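Side-chain contacts in aldose 1-epimerase (Caenorhabditis elegans, PDB 1LUR), which probably catalyses the interconversion of the alpha and beta anomers of aldose sugars such as galactose: residues Pro97-His101 with Gly102-Gly106; Val114-Ala118 with Pro119-Ser123. All blocks are in the same frame, centred on the assembly; numbering follows the deposited sequence.

Interaction 1: residues Pro97-His101 with Gly102-Gly106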
ATOM      1  N   PRO A  97      -9.892 -12.995  14.104  1.00 32.35           N
ATOM      2  CA  PRO A  97     -10.747 -13.983  13.443  1.00 31.16           C
ATOM      3  C   PRO A  97     -10.748 -13.785  11.916  1.00 29.77           C
ATOM      4  O   PRO A  97     -11.301 -14.593  11.173  1.00 28.95           O
ATOM      5  CB  PRO A  97     -12.108 -13.687  14.040  1.00 32.41           C
ATOM      6  CG  PRO A  97     -12.079 -12.185  14.141  1.00 31.73           C
ATOM      7  CD  PRO A  97     -10.700 -11.929  14.725  1.00 32.82           C
ATOM      8  N   HIS A  98     -10.100 -12.718  11.461  1.00 28.91           N
ATOM      9  CA  HIS A  98     -10.045 -12.416  10.031  1.00 27.23           C
ATOM     10  C   HIS A  98      -8.821 -12.938   9.271  1.00 27.44           C
ATOM     11  O   HIS A  98      -7.856 -13.425   9.870  1.00 27.32           O
ATOM     12  CB  HIS A  98     -10.156 -10.900   9.846  1.00 25.57           C
ATOM     13  CG  HIS A  98     -11.191 -10.258  10.720  1.00 26.99           C
ATOM     14  ND1 HIS A  98     -12.514 -10.639  10.714  1.00 25.35           N
ATOM     15  CD2 HIS A  98     -11.092  -9.257  11.629  1.00 27.09           C
ATOM     16  CE1 HIS A  98     -13.188  -9.903  11.581  1.00 27.46           C
ATOM     17  NE2 HIS A  98     -12.348  -9.057  12.149  1.00 27.26           N
ATOM     18  N   TYR A  99      -8.884 -12.824   7.940  1.00 24.83           N
ATOM     19  CA  TYR A  99      -7.815 -13.258   7.038  1.00 24.59           C
ATOM     20  C   TYR A  99      -7.241 -11.971   6.453  1.00 25.71           C
ATOM     21  O   TYR A  99      -7.849 -11.345   5.580  1.00 24.87           O
ATOM     22  CB  TYR A  99      -8.384 -14.128   5.917  1.00 22.14           C
ATOM     23  CG  TYR A  99      -7.358 -14.984   5.219  1.00 23.53           C
ATOM     24  CD1 TYR A  99      -6.599 -15.913   5.937  1.00 20.98           C
ATOM     25  CD2 TYR A  99      -7.176 -14.912   3.836  1.00 21.14           C
ATOM     26  CE1 TYR A  99      -5.698 -16.749   5.307  1.00 22.67           C
ATOM     27  CE2 TYR A  99      -6.264 -15.753   3.188  1.00 21.99           C
ATOM     28  CZ  TYR A  99      -5.532 -16.672   3.937  1.00 23.25           C
ATOM     29  OH  TYR A  99      -4.655 -17.536   3.323  1.00 24.34           O
ATOM     30  N   LEU A 100      -6.057 -11.599   6.926  1.00 26.50           N
ATOM     31  CA  LEU A 100      -5.381 -10.383   6.491  1.00 24.35           C
ATOM     32  C   LEU A 100      -4.286 -10.480   5.435  1.00 23.80           C
ATOM     33  O   LEU A 100      -3.404 -11.331   5.502  1.00 23.59           O
ATOM     34  CB  LEU A 100      -4.805  -9.688   7.729  1.00 27.49           C
ATOM     35  CG  LEU A 100      -4.021  -8.386   7.562  1.00 27.93           C
ATOM     36  CD1 LEU A 100      -4.977  -7.243   7.306  1.00 28.01           C
ATOM     37  CD2 LEU A 100      -3.222  -8.115   8.833  1.00 32.46           C
ATOM     38  N   HIS A 101      -4.351  -9.569   4.466  1.00 23.56           N
ATOM     39  CA  HIS A 101      -3.383  -9.501   3.380  1.00 22.44           C
ATOM     40  C   HIS A 101      -3.049 -10.797   2.669  1.00 21.99           C
ATOM     41  O   HIS A 101      -1.876 -11.093   2.433  1.00 23.09           O
ATOM     42  CB  HIS A 101      -2.080  -8.864   3.878  1.00 23.29           C
ATOM     43  CG  HIS A 101      -2.262  -7.504   4.471  1.00 25.96           C
ATOM     44  ND1 HIS A 101      -3.125  -6.570   3.940  1.00 25.99           N
ATOM     45  CD2 HIS A 101      -1.659  -6.905   5.526  1.00 26.41           C
ATOM     46  CE1 HIS A 101      -3.046  -5.453   4.640  1.00 27.37           C
ATOM     47  NE2 HIS A 101      -2.164  -5.629   5.609  1.00 27.14           N
ATOM     48  N   GLY A 102      -4.074 -11.569   2.327  1.00 21.24           N
ATOM     49  CA  GLY A 102      -3.844 -12.820   1.632  1.00 21.97           C
ATOM     50  C   GLY A 102      -3.317 -14.000   2.423  1.00 21.76           C
ATOM     51  O   GLY A 102      -3.017 -15.035   1.834  1.00 22.45           O
ATOM     52  N   GLY A 103      -3.182 -13.848   3.735  1.00 24.15           N
ATOM     53  CA  GLY A 103      -2.691 -14.939   4.564  1.00 24.30           C
ATOM     54  C   GLY A 103      -1.186 -15.056   4.702  1.00 25.69           C
ATOM     55  O   GLY A 103      -0.446 -14.278   4.117  1.00 25.38           O
ATOM     56  N   PRO A 104      -0.706 -16.046   5.476  1.00 26.27           N
ATOM     57  CA  PRO A 104       0.725 -16.274   5.699  1.00 26.37           C
ATOM     58  C   PRO A 104       1.505 -16.515   4.407  1.00 26.22           C
ATOM     59  O   PRO A 104       2.707 -16.261   4.353  1.00 26.17           O
ATOM     60  CB  PRO A 104       0.743 -17.476   6.650  1.00 27.48           C
ATOM     61  CG  PRO A 104      -0.503 -18.205   6.304  1.00 27.91           C
ATOM     62  CD  PRO A 104      -1.509 -17.090   6.134  1.00 27.56           C
ATOM     63  N   ASN A 105       0.824 -17.008   3.374  1.00 25.20           N
ATOM     64  CA  ASN A 105       1.484 -17.260   2.101  1.00 26.09           C
ATOM     65  C   ASN A 105       0.942 -16.309   1.027  1.00 24.83           C
ATOM     66  O   ASN A 105       0.858 -16.662  -0.148  1.00 22.99           O
ATOM     67  CB  ASN A 105       1.314 -18.718   1.658  1.00 26.50           C
ATOM     68  CG  ASN A 105       2.352 -19.132   0.621  1.00 27.69           C
ATOM     69  OD1 ASN A 105       3.530 -18.814   0.757  1.00 32.45           O
ATOM     70  ND2 ASN A 105       1.920 -19.851  -0.412  1.00 29.09           N
ATOM     71  N   GLY A 106       0.567 -15.102   1.451  1.00 25.96           N
ATOM     72  CA  GLY A 106       0.050 -14.110   0.522  1.00 24.97           C
ATOM     73  C   GLY A 106       1.198 -13.627  -0.356  1.00 25.73           C
ATOM     74  O   GLY A 106       2.361 -13.978  -0.113  1.00 24.44           O
TER
HETATM   75  O   HOH W   1      -6.854 -11.169   2.768  1.00 18.66           O

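Interaction 2: residues Val114-Ala118 with Pro119-Ser123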
ATOM      1  N   VAL A 114      11.977 -11.783 -11.385  1.00 32.68           N
ATOM      2  CA  VAL A 114      12.338 -10.511 -11.985  1.00 32.78           C
ATOM      3  C   VAL A 114      12.185 -10.748 -13.477  1.00 32.31           C
ATOM      4  O   VAL A 114      12.957 -11.500 -14.067  1.00 32.91           O
ATOM      5  CB  VAL A 114      13.792 -10.128 -11.682  1.00 34.12           C
ATOM      6  CG1 VAL A 114      14.182  -8.911 -12.505  1.00 33.35           C
ATOM      7  CG2 VAL A 114      13.955  -9.841 -10.202  1.00 34.49           C
ATOM      8  N   VAL A 115      11.181 -10.130 -14.086  1.00 29.54           N
ATOM      9  CA  VAL A 115      10.963 -10.311 -15.514  1.00 29.74           C
ATOM     10  C   VAL A 115      11.537  -9.194 -16.374  1.00 29.91           C
ATOM     11  O   VAL A 115      11.640  -9.336 -17.592  1.00 31.22           O
ATOM     12  CB  VAL A 115       9.468 -10.472 -15.836  1.00 30.89           C
ATOM     13  CG1 VAL A 115       8.983 -11.831 -15.360  1.00 32.00           C
ATOM     14  CG2 VAL A 115       8.667  -9.362 -15.172  1.00 32.11           C
ATOM     15  N   ARG A 116      11.901  -8.084 -15.741  1.00 30.42           N
ATOM     16  CA  ARG A 116      12.475  -6.948 -16.462  1.00 31.00           C
ATOM     17  C   ARG A 116      13.181  -6.035 -15.487  1.00 31.32           C
ATOM     18  O   ARG A 116      12.680  -5.758 -14.396  1.00 31.30           O
ATOM     19  CB  ARG A 116      11.395  -6.152 -17.225  1.00 30.83           C
ATOM     20  CG  ARG A 116      11.943  -4.968 -18.063  1.00 31.88           C
ATOM     21  CD  ARG A 116      10.863  -4.357 -18.974  1.00 31.72           C
ATOM     22  NE  ARG A 116      11.365  -3.359 -19.931  1.00 32.06           N
ATOM     23  CZ  ARG A 116      11.689  -2.100 -19.630  1.00 32.64           C
ATOM     24  NH1 ARG A 116      11.569  -1.650 -18.387  1.00 31.21           N
ATOM     25  NH2 ARG A 116      12.133  -1.283 -20.577  1.00 29.65           N
ATOM     26  N   HIS A 117      14.372  -5.599 -15.864  1.00 31.94           N
ATOM     27  CA  HIS A 117      15.138  -4.707 -15.018  1.00 33.87           C
ATOM     28  C   HIS A 117      15.960  -3.803 -15.915  1.00 33.39           C
ATOM     29  O   HIS A 117      16.669  -4.267 -16.813  1.00 32.81           O
ATOM     30  CB  HIS A 117      16.020  -5.478 -14.025  1.00 36.41           C
ATOM     31  CG  HIS A 117      16.875  -6.535 -14.647  1.00 42.13           C
ATOM     32  ND1 HIS A 117      18.218  -6.353 -14.901  1.00 45.12           N
ATOM     33  CD2 HIS A 117      16.587  -7.801 -15.030  1.00 44.65           C
ATOM     34  CE1 HIS A 117      18.720  -7.463 -15.414  1.00 46.40           C
ATOM     35  NE2 HIS A 117      17.751  -8.358 -15.502  1.00 46.35           N
ATOM     36  N   ALA A 118      15.812  -2.506 -15.685  1.00 32.86           N
ATOM     37  CA  ALA A 118      16.511  -1.481 -16.444  1.00 32.76           C
ATOM     38  C   ALA A 118      16.933  -0.402 -15.456  1.00 33.53           C
ATOM     39  O   ALA A 118      16.538  -0.436 -14.285  1.00 32.86           O
ATOM     40  CB  ALA A 118      15.582  -0.902 -17.508  1.00 31.71           C
ATOM     41  N   PRO A 119      17.733   0.575 -15.911  1.00 33.86           N
ATOM     42  CA  PRO A 119      18.193   1.652 -15.034  1.00 35.19           C
ATOM     43  C   PRO A 119      17.117   2.402 -14.249  1.00 35.03           C
ATOM     44  O   PRO A 119      17.353   2.808 -13.113  1.00 35.35           O
ATOM     45  CB  PRO A 119      18.940   2.571 -15.992  1.00 35.12           C
ATOM     46  CG  PRO A 119      19.536   1.602 -16.962  1.00 34.97           C
ATOM     47  CD  PRO A 119      18.370   0.681 -17.238  1.00 34.81           C
ATOM     48  N   GLU A 120      15.941   2.588 -14.843  1.00 35.71           N
ATOM     49  CA  GLU A 120      14.873   3.306 -14.153  1.00 36.21           C
ATOM     50  C   GLU A 120      13.582   2.523 -13.932  1.00 34.65           C
ATOM     51  O   GLU A 120      12.569   3.099 -13.522  1.00 32.97           O
ATOM     52  CB  GLU A 120      14.548   4.596 -14.912  1.00 40.88           C
ATOM     53  CG  GLU A 120      13.768   4.383 -16.198  1.00 45.63           C
ATOM     54  CD  GLU A 120      14.446   3.408 -17.142  1.00 51.11           C
ATOM     55  OE1 GLU A 120      15.554   3.716 -17.631  1.00 53.33           O
ATOM     56  OE2 GLU A 120      13.870   2.327 -17.393  1.00 53.25           O
ATOM     57  N   SER A 121      13.610   1.219 -14.185  1.00 31.98           N
ATOM     58  CA  SER A 121      12.407   0.410 -13.999  1.00 31.18           C
ATOM     59  C   SER A 121      12.718  -1.055 -13.704  1.00 30.63           C
ATOM     60  O   SER A 121      13.784  -1.560 -14.053  1.00 30.02           O
ATOM     61  CB  SER A 121      11.534   0.511 -15.256  1.00 30.29           C
ATOM     62  OG  SER A 121      10.350  -0.253 -15.149  1.00 31.75           O
ATOM     63  N   VAL A 122      11.772  -1.730 -13.057  1.00 28.99           N
ATOM     64  CA  VAL A 122      11.918  -3.139 -12.713  1.00 27.22           C
ATOM     65  C   VAL A 122      10.525  -3.750 -12.612  1.00 27.93           C
ATOM     66  O   VAL A 122       9.611  -3.136 -12.059  1.00 25.88           O
ATOM     67  CB  VAL A 122      12.666  -3.335 -11.362  1.00 28.17           C
ATOM     68  CG1 VAL A 122      11.895  -2.665 -10.232  1.00 28.76           C
ATOM     69  CG2 VAL A 122      12.842  -4.823 -11.074  1.00 30.16           C
ATOM     70  N   SER A 123      10.356  -4.944 -13.171  1.00 26.97           N
ATOM     71  CA  SER A 123       9.067  -5.618 -13.127  1.00 27.34           C
ATOM     72  C   SER A 123       9.218  -6.974 -12.460  1.00 29.60           C
ATOM     73  O   SER A 123      10.211  -7.672 -12.668  1.00 28.80           O
ATOM     74  CB  SER A 123       8.496  -5.799 -14.532  1.00 25.99           C
ATOM     75  OG  SER A 123       8.273  -4.551 -15.169  1.00 27.91           O
TER
HETATM   76  O   HOH W   2      10.248  -2.721 -15.996  1.00 27.67           O
HETATM   77  O   HOH W   3      11.922   1.309 -18.465  1.00 36.75           O

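Interaction 1: residues Pro97-His101 with Gly102-Gly106
Water 1 bridges Gly102 and Tyr99. Gly102 N donates to it over 2.8 Å, and the water can donate on to Tyr99 O. Beside this bridge, Gly103 N donates to Leu100 O at 3.1 Å. This bond closes a type I' turn from Leu100 to Gly103. A type I turn follows at once, and Gly106 N returns to Gly103 O. The Tyr99 ring lies against the first turn. Its CG is anti to the backbone N (chi1 -161°), which carries the ring alongside Gly103. Gly103 CA sits over one ring face, 3.4 Å from Tyr99 CZ, where a side chain on Gly103 would run into the hydroxyl. Tyr99 OH is hydrogen-bonded to Asp133 O. With an alanine here the ring and hydroxyl are gone, which is likely to leave Asp133 O without this mate and open a gap beside Gly103. His101 turns its ring away from the glycines. Leu100 CD1 covers one face of that ring, 3.6 Å above its plane. His101 ND1 is hydrogen-bonded to Asn75 N. The His101 ring also meets that of His172. This type I' turn, with its Leu-His-Gly-Gly sequence, probably borders the sugar pocket, as in galactose mutarotases.

Interaction 2: residues Val114-Ala118 with Pro119-Ser123
Val115 and Arg116 both face Ser123, and backbone bonds make this a classic beta bulge. Val115 N donates to Ser123 O at 3.0 Å, while Ser123 N donates to Arg116 O at 2.8 Å. Near the turn, Ala118 N reaches Ser121 O at 2.8 Å. The return bond from Ser121 N to Ala118 O is weak. Among apolar contacts, Val115 CG2 lies 3.6 Å from Ser123 CB. On the face shared with His117, the Val122 CG2 methyl rests on the carbonyl oxygen Arg116 O. The water-mediated contacts are on the other face. Arg116 CG is anti to the backbone N (chi1 -177°), and the extended chain runs alongside the partner strand. Its NH1 comes to the Ser121 side chain and donates to water 2 at 2.9 Å. Water 2 also bonds Ser121 OG and Ser123 OG. Ser121 OG is also bonded to Thr146 and Ser123 OG to Thr144, both on strand 138-147. Arg116 NH1 donates to water 3 as well, at 3.0 Å. Water 3 also approaches Glu120 OE2, but too closely for the bridge to be certain. Both waters sit at the guanidinium edge, in its plane. The Arg116 charge is thus met by water 2, while attraction between NH1 and Glu120 OE2, 4.7 Å apart, is probably weak on this surface hairpin.

Interactions 1 and 2 come in series along the chain, on successive strands, 99-100 and 113-118. Their centres are about 28 Å apart and their nearest atoms about 15 Å, so they do not touch. Interaction 1 reverses the chain by two successive turns, interaction 2 by a hairpin between neighbouring strands. Interaction 1 lies on the probable sugar-pocket side of the mutarotase fold. The hairpin 114-123 lies about 20 Å from the chain centre, measured centre to centre, where strand 113-118 is outermost in a large antiparallel sheet. Strand 15-18 packs against Val114 and Val122 there. Interaction 2 is a surface contact, and with 28 Å between centres it is unlikely to take part in the pocket that interaction 1 probably borders.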